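Local coordinates for protein endoglucanase A (Clostridium longisporum, PDB 6Q1I) that hydrolyses internal beta-1,4-glucosidic linkages in barley beta-glucan, lichenan and carboxymethylcellulose, and also attacks xylan, through its family 5 glycosyl hydrolase domain, at residues 78-88 with 134-142; 182-193 with 221-229. All coordinates share one frame; numbering follows the deposited sequence.

Interaction 1. Residues 78-88 with 134-142; sequences WGEHLDGNNKL and KLKTLWTQI
The carboxamide of Gln141 reads the loop backbone with both of its ends. Its NE2 donates to Asn86 O at 2.8 Å, the acceptor lying in the amide plane, while its OE1 receives Leu88 N at 2.8 Å in a nearly straight bond (178°). A second bond from NE2 returns to Thr137 O one turn earlier in the helix, from above that carbonyl's plane, and helps fix the rotation of the amide. Within the loop, Asp83 OD1 accepts Asn85 N in an Asx turn and also takes Lys87 N from the opposite face of the carboxylate, which probably helps to hold the strip that Gln141 meets.

Apolar contacts lie beside this polar pair. Ile142 CD1 sits over one face of the Trp78 indole, 3.7 Å from the centroid of the five-membered ring, a CH-pi contact. Leu138 CD1 reaches Trp78 CB at 3.7 Å and also touches Leu88 CD2. The extended chain of Lys134 crosses the Asn86 amide and brings CE to 3.7 Å from Leu82 CD1; its NZ donates a hydrogen bond to a water.

The loop joins strand 71-74 to helix 90-105, whose Val96 and Val93 touch Trp78 and Leu88, and it packs here against helix 128-145.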
loop_
_atom_site.group_PDB
_atom_site.type_symbol
_atom_site.label_atom_id
_atom_site.label_comp_id
_atom_site.label_asym_id
_atom_site.label_seq_id
_atom_site.Cartn_x
_atom_site.Cartn_y
_atom_site.Cartn_z
ATOM N N TRP A 78 -7.419 -4.093 10.646
ATOM C CA TRP A 78 -8.056 -3.561 11.845
ATOM C C TRP A 78 -9.254 -4.364 12.337
ATOM O O TRP A 78 -9.573 -4.298 13.528
ATOM C CB TRP A 78 -8.534 -2.120 11.610
ATOM C CG TRP A 78 -7.484 -1.137 11.201
ATOM C CD1 TRP A 78 -7.071 -0.889 9.930
ATOM C CD2 TRP A 78 -6.737 -0.244 12.043
ATOM N NE1 TRP A 78 -6.119 0.092 9.925
ATOM C CE2 TRP A 78 -5.882 0.496 11.210
ATOM C CE3 TRP A 78 -6.693 -0.014 13.419
ATOM C CZ2 TRP A 78 -5.007 1.459 11.703
ATOM C CZ3 TRP A 78 -5.829 0.946 13.902
ATOM C CH2 TRP A 78 -4.995 1.665 13.053
ATOM N N GLY A 79 -9.944 -5.088 11.455
ATOM C CA GLY A 79 -11.248 -5.627 11.818
ATOM C C GLY A 79 -11.227 -6.545 13.029
ATOM O O GLY A 79 -12.161 -6.542 13.835
ATOM N N GLU A 80 -10.177 -7.364 13.161
ATOM C CA GLU A 80 -10.044 -8.295 14.277
ATOM C C GLU A 80 -9.842 -7.591 15.609
ATOM O O GLU A 80 -9.843 -8.259 16.649
ATOM C CB GLU A 80 -8.872 -9.241 14.006
ATOM C CG GLU A 80 -9.140 -10.320 12.963
ATOM C CD GLU A 80 -9.159 -9.825 11.524
ATOM O OE1 GLU A 80 -8.548 -8.775 11.218
ATOM O OE2 GLU A 80 -9.762 -10.524 10.687
ATOM N N HIS A 81 -9.643 -6.275 15.596
ATOM C CA HIS A 81 -9.372 -5.487 16.790
ATOM C C HIS A 81 -10.574 -4.668 17.222
ATOM O O HIS A 81 -10.464 -3.884 18.167
ATOM C CB HIS A 81 -8.143 -4.608 16.540
ATOM C CG HIS A 81 -6.974 -5.392 16.047
ATOM N ND1 HIS A 81 -6.251 -6.225 16.869
ATOM C CD2 HIS A 81 -6.463 -5.550 14.805
ATOM C CE1 HIS A 81 -5.322 -6.839 16.161
ATOM N NE2 HIS A 81 -5.432 -6.450 14.904
ATOM N N LEU A 82 -11.715 -4.852 16.567
ATOM C CA LEU A 82 -12.952 -4.184 16.928
ATOM C C LEU A 82 -13.778 -5.078 17.845
ATOM O O LEU A 82 -13.913 -6.282 17.605
ATOM C CB LEU A 82 -13.761 -3.908 15.662
ATOM C CG LEU A 82 -13.193 -2.920 14.643
ATOM C CD1 LEU A 82 -13.939 -3.023 13.332
ATOM C CD2 LEU A 82 -13.278 -1.508 15.194
ATOM N N ASP A 83 -14.337 -4.482 18.894
ATOM C CA ASP A 83 -15.240 -5.212 19.778
ATOM C C ASP A 83 -16.646 -5.222 19.175
ATOM O O ASP A 83 -16.865 -4.774 18.048
ATOM C CB ASP A 83 -15.140 -4.689 21.217
ATOM C CG ASP A 83 -15.807 -3.325 21.430
ATOM O OD1 ASP A 83 -16.531 -2.819 20.543
ATOM O OD2 ASP A 83 -15.596 -2.751 22.520
ATOM N N GLY A 84 -17.608 -5.767 19.917
ATOM C CA GLY A 84 -18.959 -5.899 19.396
ATOM C C GLY A 84 -19.672 -4.583 19.170
ATOM O O GLY A 84 -20.710 -4.568 18.498
ATOM N N ASN A 85 -19.149 -3.492 19.726
ATOM C CA ASN A 85 -19.652 -2.149 19.484
ATOM C C ASN A 85 -18.821 -1.403 18.454
ATOM O O ASN A 85 -18.973 -0.189 18.315
ATOM C CB ASN A 85 -19.675 -1.344 20.785
ATOM C CG ASN A 85 -20.539 -1.981 21.848
ATOM O OD1 ASN A 85 -20.116 -2.145 22.994
ATOM N ND2 ASN A 85 -21.756 -2.347 21.474
ATOM N N ASN A 86 -17.927 -2.097 17.751
ATOM C CA ASN A 86 -17.039 -1.477 16.771
ATOM C C ASN A 86 -16.086 -0.463 17.399
ATOM O O ASN A 86 -15.655 0.477 16.731
ATOM C CB ASN A 86 -17.809 -0.867 15.598
ATOM C CG ASN A 86 -18.385 -1.924 14.678
ATOM O OD1 ASN A 86 -17.796 -2.988 14.487
ATOM N ND2 ASN A 86 -19.536 -1.629 14.090
ATOM N N LYS A 87 -15.715 -0.661 18.665
ATOM C CA LYS A 87 -14.665 0.138 19.289
ATOM C C LYS A 87 -13.330 -0.589 19.147
ATOM O O LYS A 87 -13.232 -1.788 19.435
ATOM C CB LYS A 87 -14.957 0.405 20.769
ATOM C CG LYS A 87 -13.933 1.337 21.430
ATOM C CD LYS A 87 -14.338 1.774 22.832
ATOM C CE LYS A 87 -13.861 0.797 23.888
ATOM N NZ LYS A 87 -14.451 1.096 25.236
ATOM N N LEU A 88 -12.305 0.139 18.707
ATOM C CA LEU A 88 -10.977 -0.444 18.568
ATOM C C LEU A 88 -10.349 -0.698 19.925
ATOM O O LEU A 88 -10.439 0.125 20.839
ATOM C CB LEU A 88 -10.040 0.496 17.814
ATOM C CG LEU A 88 -10.156 0.497 16.293
ATOM C CD1 LEU A 88 -9.300 1.618 15.697
ATOM C CD2 LEU A 88 -9.757 -0.839 15.697
ATOM N N LYS A 134 -19.848 0.726 9.760
ATOM C CA LYS A 134 -18.699 0.146 10.445
ATOM C C LYS A 134 -17.399 0.724 9.908
ATOM O O LYS A 134 -16.502 1.069 10.684
ATOM C CB LYS A 134 -18.744 -1.370 10.287
ATOM C CG LYS A 134 -17.594 -2.124 10.911
ATOM C CD LYS A 134 -17.857 -3.617 10.846
ATOM C CE LYS A 134 -16.653 -4.436 11.229
ATOM N NZ LYS A 134 -16.987 -5.888 11.225
ATOM N N LEU A 135 -17.289 0.865 8.585
ATOM C CA LEU A 135 -16.091 1.460 7.994
ATOM C C LEU A 135 -15.926 2.907 8.435
ATOM O O LEU A 135 -14.803 3.358 8.697
ATOM C CB LEU A 135 -16.164 1.356 6.470
ATOM C CG LEU A 135 -14.966 1.904 5.694
ATOM C CD1 LEU A 135 -13.682 1.166 6.036
ATOM C CD2 LEU A 135 -15.236 1.839 4.205
ATOM N N LYS A 136 -17.037 3.637 8.546
ATOM C CA LYS A 136 -16.980 5.030 8.977
ATOM C C LYS A 136 -16.548 5.146 10.437
ATOM O O LYS A 136 -15.727 6.004 10.777
ATOM C CB LYS A 136 -18.338 5.694 8.736
ATOM C CG LYS A 136 -18.647 5.898 7.252
ATOM C CD LYS A 136 -19.956 6.650 7.022
ATOM C CE LYS A 136 -19.853 8.126 7.373
ATOM N NZ LYS A 136 -18.959 8.889 6.454
ATOM N N THR A 137 -17.073 4.291 11.319
ATOM C CA THR A 137 -16.649 4.336 12.715
ATOM C C THR A 137 -15.180 3.947 12.855
ATOM O O THR A 137 -14.445 4.531 13.659
ATOM C CB THR A 137 -17.520 3.415 13.567
ATOM O OG1 THR A 137 -18.909 3.688 13.340
ATOM C CG2 THR A 137 -17.183 3.635 15.034
ATOM N N LEU A 138 -14.736 2.955 12.079
ATOM C CA LEU A 138 -13.322 2.593 12.073
ATOM C C LEU A 138 -12.452 3.784 11.682
ATOM O O LEU A 138 -11.491 4.122 12.386
ATOM C CB LEU A 138 -13.097 1.412 11.127
ATOM C CG LEU A 138 -11.633 1.012 10.910
ATOM C CD1 LEU A 138 -10.953 0.619 12.221
ATOM C CD2 LEU A 138 -11.556 -0.114 9.911
ATOM N N TRP A 139 -12.773 4.441 10.557
ATOM C CA TRP A 139 -11.954 5.570 10.123
ATOM C C TRP A 139 -12.065 6.762 11.069
ATOM O O TRP A 139 -11.098 7.517 11.218
ATOM C CB TRP A 139 -12.225 5.946 8.656
ATOM C CG TRP A 139 -11.248 5.233 7.773
ATOM C CD1 TRP A 139 -11.506 4.224 6.887
ATOM C CD2 TRP A 139 -9.834 5.454 7.739
ATOM N NE1 TRP A 139 -10.323 3.799 6.306
ATOM C CE2 TRP A 139 -9.288 4.541 6.815
ATOM C CE3 TRP A 139 -8.976 6.329 8.411
ATOM C CZ2 TRP A 139 -7.916 4.486 6.545
ATOM C CZ3 TRP A 139 -7.622 6.270 8.146
ATOM C CH2 TRP A 139 -7.104 5.351 7.224
ATOM N N THR A 140 -13.214 6.957 11.716
ATOM C CA THR A 140 -13.298 8.004 12.730
ATOM C C THR A 140 -12.254 7.777 13.812
ATOM O O THR A 140 -11.534 8.701 14.199
ATOM C CB THR A 140 -14.704 8.066 13.329
ATOM O OG1 THR A 140 -15.628 8.453 12.308
ATOM C CG2 THR A 140 -14.792 9.090 14.454
ATOM N N GLN A 141 -12.144 6.531 14.289
ATOM C CA GLN A 141 -11.235 6.221 15.387
ATOM C C GLN A 141 -9.775 6.304 14.954
ATOM O O GLN A 141 -8.939 6.829 15.694
ATOM C CB GLN A 141 -11.568 4.840 15.948
ATOM C CG GLN A 141 -12.901 4.799 16.679
ATOM C CD GLN A 141 -13.294 3.399 17.057
ATOM O OE1 GLN A 141 -12.734 2.812 17.980
ATOM N NE2 GLN A 141 -14.251 2.843 16.337
ATOM N N ILE A 142 -9.440 5.794 13.763
ATOM C CA ILE A 142 -8.061 5.916 13.290
ATOM C C ILE A 142 -7.702 7.390 13.157
ATOM O O ILE A 142 -6.638 7.837 13.594
ATOM C CB ILE A 142 -7.860 5.180 11.952
ATOM C CG1 ILE A 142 -8.158 3.681 12.047
ATOM C CG2 ILE A 142 -6.429 5.389 11.442
ATOM C CD1 ILE A 142 -8.274 3.004 10.679
HETATM O O HOH W 1 -14.550 -7.055 11.570
HETATM O O HOH W 2 -20.702 1.374 13.952
#

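Interaction 2. Residues 182-193 with 221-229; sequences NKYNAAALESIR and FKVPDDKNV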
loop_
_atom_site.group_PDB
_atom_site.type_symbol
_atom_site.label_atom_id
_atom_site.label_comp_id
_atom_site.label_asym_id
_atom_site.label_seq_id
_atom_site.Cartn_x
_atom_site.Cartn_y
_atom_site.Cartn_z
ATOM N N ASN A 182 -16.040 2.950 -4.916
ATOM C CA ASN A 182 -15.995 4.409 -4.876
ATOM C C ASN A 182 -16.793 4.958 -3.697
ATOM O O ASN A 182 -16.368 5.916 -3.046
ATOM C CB ASN A 182 -16.548 5.006 -6.174
ATOM C CG ASN A 182 -15.577 4.917 -7.330
ATOM O OD1 ASN A 182 -14.377 5.153 -7.179
ATOM N ND2 ASN A 182 -16.105 4.619 -8.507
ATOM N N LYS A 183 -17.953 4.360 -3.411
ATOM C CA LYS A 183 -18.784 4.828 -2.303
ATOM C C LYS A 183 -18.130 4.562 -0.950
ATOM O O LYS A 183 -18.231 5.386 -0.038
ATOM C CB LYS A 183 -20.169 4.188 -2.394
ATOM C CG LYS A 183 -20.961 4.690 -3.610
ATOM C CD LYS A 183 -22.293 3.978 -3.858
ATOM C CE LYS A 183 -23.125 4.759 -4.875
ATOM N NZ LYS A 183 -24.236 3.957 -5.482
ATOM N N TYR A 184 -17.466 3.414 -0.793
ATOM C CA TYR A 184 -16.755 3.141 0.451
ATOM C C TYR A 184 -15.586 4.106 0.628
ATOM O O TYR A 184 -15.341 4.596 1.737
ATOM C CB TYR A 184 -16.257 1.696 0.474
ATOM C CG TYR A 184 -17.307 0.606 0.611
ATOM C CD1 TYR A 184 -18.599 0.882 1.043
ATOM C CD2 TYR A 184 -16.984 -0.716 0.328
ATOM C CE1 TYR A 184 -19.538 -0.125 1.176
ATOM C CE2 TYR A 184 -17.918 -1.729 0.465
ATOM C CZ TYR A 184 -19.196 -1.427 0.880
ATOM O OH TYR A 184 -20.152 -2.407 1.007
ATOM N N ASN A 185 -14.823 4.354 -0.444
ATOM C CA ASN A 185 -13.733 5.321 -0.366
ATOM C C ASN A 185 -14.255 6.694 0.048
ATOM O O ASN A 185 -13.651 7.372 0.889
ATOM C CB ASN A 185 -13.014 5.444 -1.716
ATOM C CG ASN A 185 -12.080 4.288 -2.018
ATOM O OD1 ASN A 185 -11.589 3.592 -1.123
ATOM N ND2 ASN A 185 -11.788 4.110 -3.300
ATOM N N ALA A 186 -15.369 7.132 -0.558
ATOM C CA ALA A 186 -15.923 8.448 -0.244
ATOM C C ALA A 186 -16.411 8.507 1.199
ATOM O O ALA A 186 -16.263 9.536 1.869
ATOM C CB ALA A 186 -17.062 8.786 -1.210
ATOM N N ALA A 187 -16.998 7.409 1.689
ATOM C CA ALA A 187 -17.482 7.369 3.064
ATOM C C ALA A 187 -16.328 7.428 4.050
ATOM O O ALA A 187 -16.407 8.130 5.063
ATOM C CB ALA A 187 -18.310 6.105 3.300
ATOM N N ALA A 188 -15.249 6.691 3.773
ATOM C CA ALA A 188 -14.072 6.760 4.629
ATOM C C ALA A 188 -13.483 8.165 4.637
ATOM O O ALA A 188 -13.125 8.690 5.699
ATOM C CB ALA A 188 -13.031 5.755 4.145
ATOM N N LEU A 189 -13.375 8.788 3.457
ATOM C CA LEU A 189 -12.854 10.149 3.379
ATOM C C LEU A 189 -13.720 11.122 4.175
ATOM O O LEU A 189 -13.199 11.995 4.877
ATOM C CB LEU A 189 -12.770 10.581 1.915
ATOM C CG LEU A 189 -12.264 11.998 1.649
ATOM C CD1 LEU A 189 -10.834 12.177 2.107
ATOM C CD2 LEU A 189 -12.404 12.315 0.178
ATOM N N GLU A 190 -15.043 11.001 4.066
ATOM C CA GLU A 190 -15.922 11.907 4.799
ATOM C C GLU A 190 -15.681 11.788 6.294
ATOM O O GLU A 190 -15.632 12.794 7.006
ATOM C CB GLU A 190 -17.382 11.603 4.461
ATOM C CG GLU A 190 -18.376 12.691 4.865
ATOM C CD GLU A 190 -18.839 12.629 6.312
ATOM O OE1 GLU A 190 -18.732 11.565 6.969
ATOM O OE2 GLU A 190 -19.339 13.671 6.784
ATOM N N SER A 191 -15.510 10.559 6.783
ATOM C CA SER A 191 -15.247 10.345 8.203
ATOM C C SER A 191 -13.907 10.935 8.627
ATOM O O SER A 191 -13.800 11.511 9.716
ATOM C CB SER A 191 -15.328 8.857 8.526
ATOM O OG SER A 191 -16.647 8.376 8.326
ATOM N N ILE A 192 -12.878 10.804 7.785
ATOM C CA ILE A 192 -11.580 11.410 8.084
ATOM C C ILE A 192 -11.730 12.923 8.208
ATOM O O ILE A 192 -11.319 13.535 9.200
ATOM C CB ILE A 192 -10.553 11.030 6.996
ATOM C CG1 ILE A 192 -10.213 9.531 7.039
ATOM C CG2 ILE A 192 -9.304 11.880 7.116
ATOM C CD1 ILE A 192 -9.547 9.010 5.773
ATOM N N ARG A 193 -12.351 13.545 7.203
ATOM C CA ARG A 193 -12.457 15.001 7.173
ATOM C C ARG A 193 -13.291 15.534 8.332
ATOM O O ARG A 193 -13.003 16.606 8.862
ATOM C CB ARG A 193 -13.075 15.456 5.846
ATOM C CG ARG A 193 -12.262 15.121 4.602
ATOM C CD ARG A 193 -10.930 15.851 4.592
ATOM N NE ARG A 193 -10.155 15.600 3.380
ATOM C CZ ARG A 193 -8.874 15.231 3.351
ATOM N NH1 ARG A 193 -8.177 15.047 4.463
ATOM N NH2 ARG A 193 -8.285 15.040 2.186
ATOM N N PHE A 221 -12.615 4.932 -11.556
ATOM C CA PHE A 221 -12.235 5.601 -10.320
ATOM C C PHE A 221 -12.903 6.967 -10.243
ATOM O O PHE A 221 -12.786 7.780 -11.163
ATOM C CB PHE A 221 -10.714 5.771 -10.300
ATOM C CG PHE A 221 -10.170 6.405 -9.045
ATOM C CD1 PHE A 221 -9.919 5.645 -7.923
ATOM C CD2 PHE A 221 -9.873 7.757 -9.000
ATOM C CE1 PHE A 221 -9.402 6.225 -6.773
ATOM C CE2 PHE A 221 -9.353 8.334 -7.861
ATOM C CZ PHE A 221 -9.114 7.570 -6.752
ATOM N N LYS A 222 -13.571 7.240 -9.127
ATOM C CA LYS A 222 -14.257 8.508 -8.926
ATOM C C LYS A 222 -13.565 9.294 -7.824
ATOM O O LYS A 222 -13.368 8.778 -6.721
ATOM C CB LYS A 222 -15.733 8.297 -8.568
ATOM C CG LYS A 222 -16.539 9.590 -8.533
ATOM C CD LYS A 222 -18.016 9.331 -8.328
ATOM C CE LYS A 222 -18.804 10.639 -8.305
ATOM N NZ LYS A 222 -20.232 10.445 -7.909
ATOM N N VAL A 223 -13.217 10.540 -8.123
ATOM C CA VAL A 223 -12.606 11.444 -7.152
ATOM C C VAL A 223 -13.731 12.174 -6.423
ATOM O O VAL A 223 -14.520 12.874 -7.075
ATOM C CB VAL A 223 -11.679 12.448 -7.851
ATOM C CG1 VAL A 223 -10.996 13.359 -6.831
ATOM C CG2 VAL A 223 -10.645 11.725 -8.715
ATOM N N PRO A 224 -13.849 12.038 -5.101
ATOM C CA PRO A 224 -14.812 12.861 -4.354
ATOM C C PRO A 224 -14.500 14.348 -4.482
ATOM O O PRO A 224 -13.430 14.752 -4.939
ATOM C CB PRO A 224 -14.633 12.398 -2.903
ATOM C CG PRO A 224 -13.975 11.064 -2.993
ATOM C CD PRO A 224 -13.112 11.115 -4.218
ATOM N N ASP A 225 -15.455 15.177 -4.060
ATOM C CA ASP A 225 -15.266 16.630 -4.041
ATOM C C ASP A 225 -14.375 16.971 -2.850
ATOM O O ASP A 225 -14.838 17.284 -1.749
ATOM C CB ASP A 225 -16.601 17.361 -3.985
ATOM C CG ASP A 225 -16.441 18.876 -4.033
ATOM O OD1 ASP A 225 -15.302 19.374 -4.131
ATOM O OD2 ASP A 225 -17.464 19.583 -3.974
ATOM N N ASP A 226 -13.070 16.904 -3.094
ATOM C CA ASP A 226 -12.042 17.064 -2.078
ATOM C C ASP A 226 -10.766 17.429 -2.820
ATOM O O ASP A 226 -10.496 16.883 -3.889
ATOM C CB ASP A 226 -11.837 15.750 -1.315
ATOM C CG ASP A 226 -10.960 15.907 -0.096
ATOM O OD1 ASP A 226 -11.520 16.055 1.003
ATOM O OD2 ASP A 226 -9.716 15.868 -0.225
ATOM N N LYS A 227 -9.972 18.326 -2.245
ATOM C CA LYS A 227 -8.806 18.844 -2.946
ATOM C C LYS A 227 -7.521 18.065 -2.690
ATOM O O LYS A 227 -6.507 18.377 -3.324
ATOM C CB LYS A 227 -8.565 20.317 -2.578
ATOM C CG LYS A 227 -9.732 21.251 -2.907
ATOM C CD LYS A 227 -10.317 20.990 -4.294
ATOM C CE LYS A 227 -11.232 22.124 -4.756
ATOM N NZ LYS A 227 -12.194 22.563 -3.700
ATOM N N ASN A 228 -7.523 17.072 -1.794
ATOM C CA ASN A 228 -6.285 16.399 -1.377
ATOM C C ASN A 228 -6.412 14.880 -1.408
ATOM O O ASN A 228 -6.024 14.174 -0.473
ATOM C CB ASN A 228 -5.836 16.912 -0.022
ATOM C CG ASN A 228 -5.411 18.337 -0.093
ATOM O OD1 ASN A 228 -4.451 18.662 -0.792
ATOM N ND2 ASN A 228 -6.169 19.217 0.550
ATOM N N VAL A 229 -6.893 14.367 -2.529
ATOM C CA VAL A 229 -7.007 12.936 -2.797
ATOM C C VAL A 229 -5.853 12.489 -3.683
ATOM O O VAL A 229 -5.410 13.218 -4.583
ATOM C CB VAL A 229 -8.361 12.625 -3.466
ATOM C CG1 VAL A 229 -8.406 11.189 -4.009
ATOM C CG2 VAL A 229 -9.499 12.882 -2.476
HETATM O O HOH W 3 -12.873 6.174 -5.175
HETATM O O HOH W 4 -15.369 8.187 -4.604
#
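A helix of the outer layer of the TIM barrel, 175-194, meets the loop that leads into strand 229-234, and a side-on salt bridge marks one end of their contact. Arg193 offers NE and NH2 along one edge of its guanidinium, one to each carboxylate oxygen of Asp226: NE reaches OD1 at 2.8 Å, nearly straight at 175°, and NH2 reaches OD2 at 2.9 Å. Both oxygens are met on their syn sides, and the guanidinium and carboxylate planes are only 17° apart. Asp226 OD2 also accepts Asn228 N, on the anti side, in an Asx turn that ties the carboxylate to its own loop. The remaining terminal nitrogen of Arg193, NH1, bonds to the carbonyls of Asn199 and Arg202, so the group is held along more than one edge.

Apolar packing fills the middle. Leu189 swings its CG away from the backbone N (chi1 179°), which lays CD2 against Pro224 CG at 3.8 Å, Asp226 CB and Val229 CG2, while its CD1 lies over one face of the Arg193 guanidinium. Ala186 CB adds a looser touch to Pro224 CG.

At the other end, Lys222 N donates to Asn182 OD1 at 3.0 Å from well above the amide's carbonyl plane. Asn182 ND2 turns to Asp220 O, so this one amide holds the chain at two places. A water lies within hydrogen-bonding distance of Asn182 OD1, Asn185 ND2 and Lys222 O, and a second lies between Asn182 O and Lys222 O.

The arrangement is part of the outer layer of a (beta/alpha)8 barrel, the fold of family 5 glycosyl hydrolases: the helix after strand 153-156 packs on the loop that enters strand 229-234.

Along the chain the two contacts follow one another, both segments of interaction 1 preceding those of interaction 2, and their centres lie about 18 Å apart in the same eight-stranded barrel. They meet where helix 128-145 of interaction 1 runs beside helix 175-194 of interaction 2. Lys136 NZ forms a salt bridge with Glu190 OE1 at 2.7 Å and probably a hydrogen bond with Ala187 O, while Trp139 CD1 packs on Ala188 CB at 3.5 Å. Each of these helices therefore contacts its neighbour as well as a loop: loop 78-88 follows strand 71-74, and loop 221-229 leads into strand 229-234. Both contacts lie away from the two residues that probably serve as proton donor and nucleophile, and join parts of the catalytic domain's outer layer.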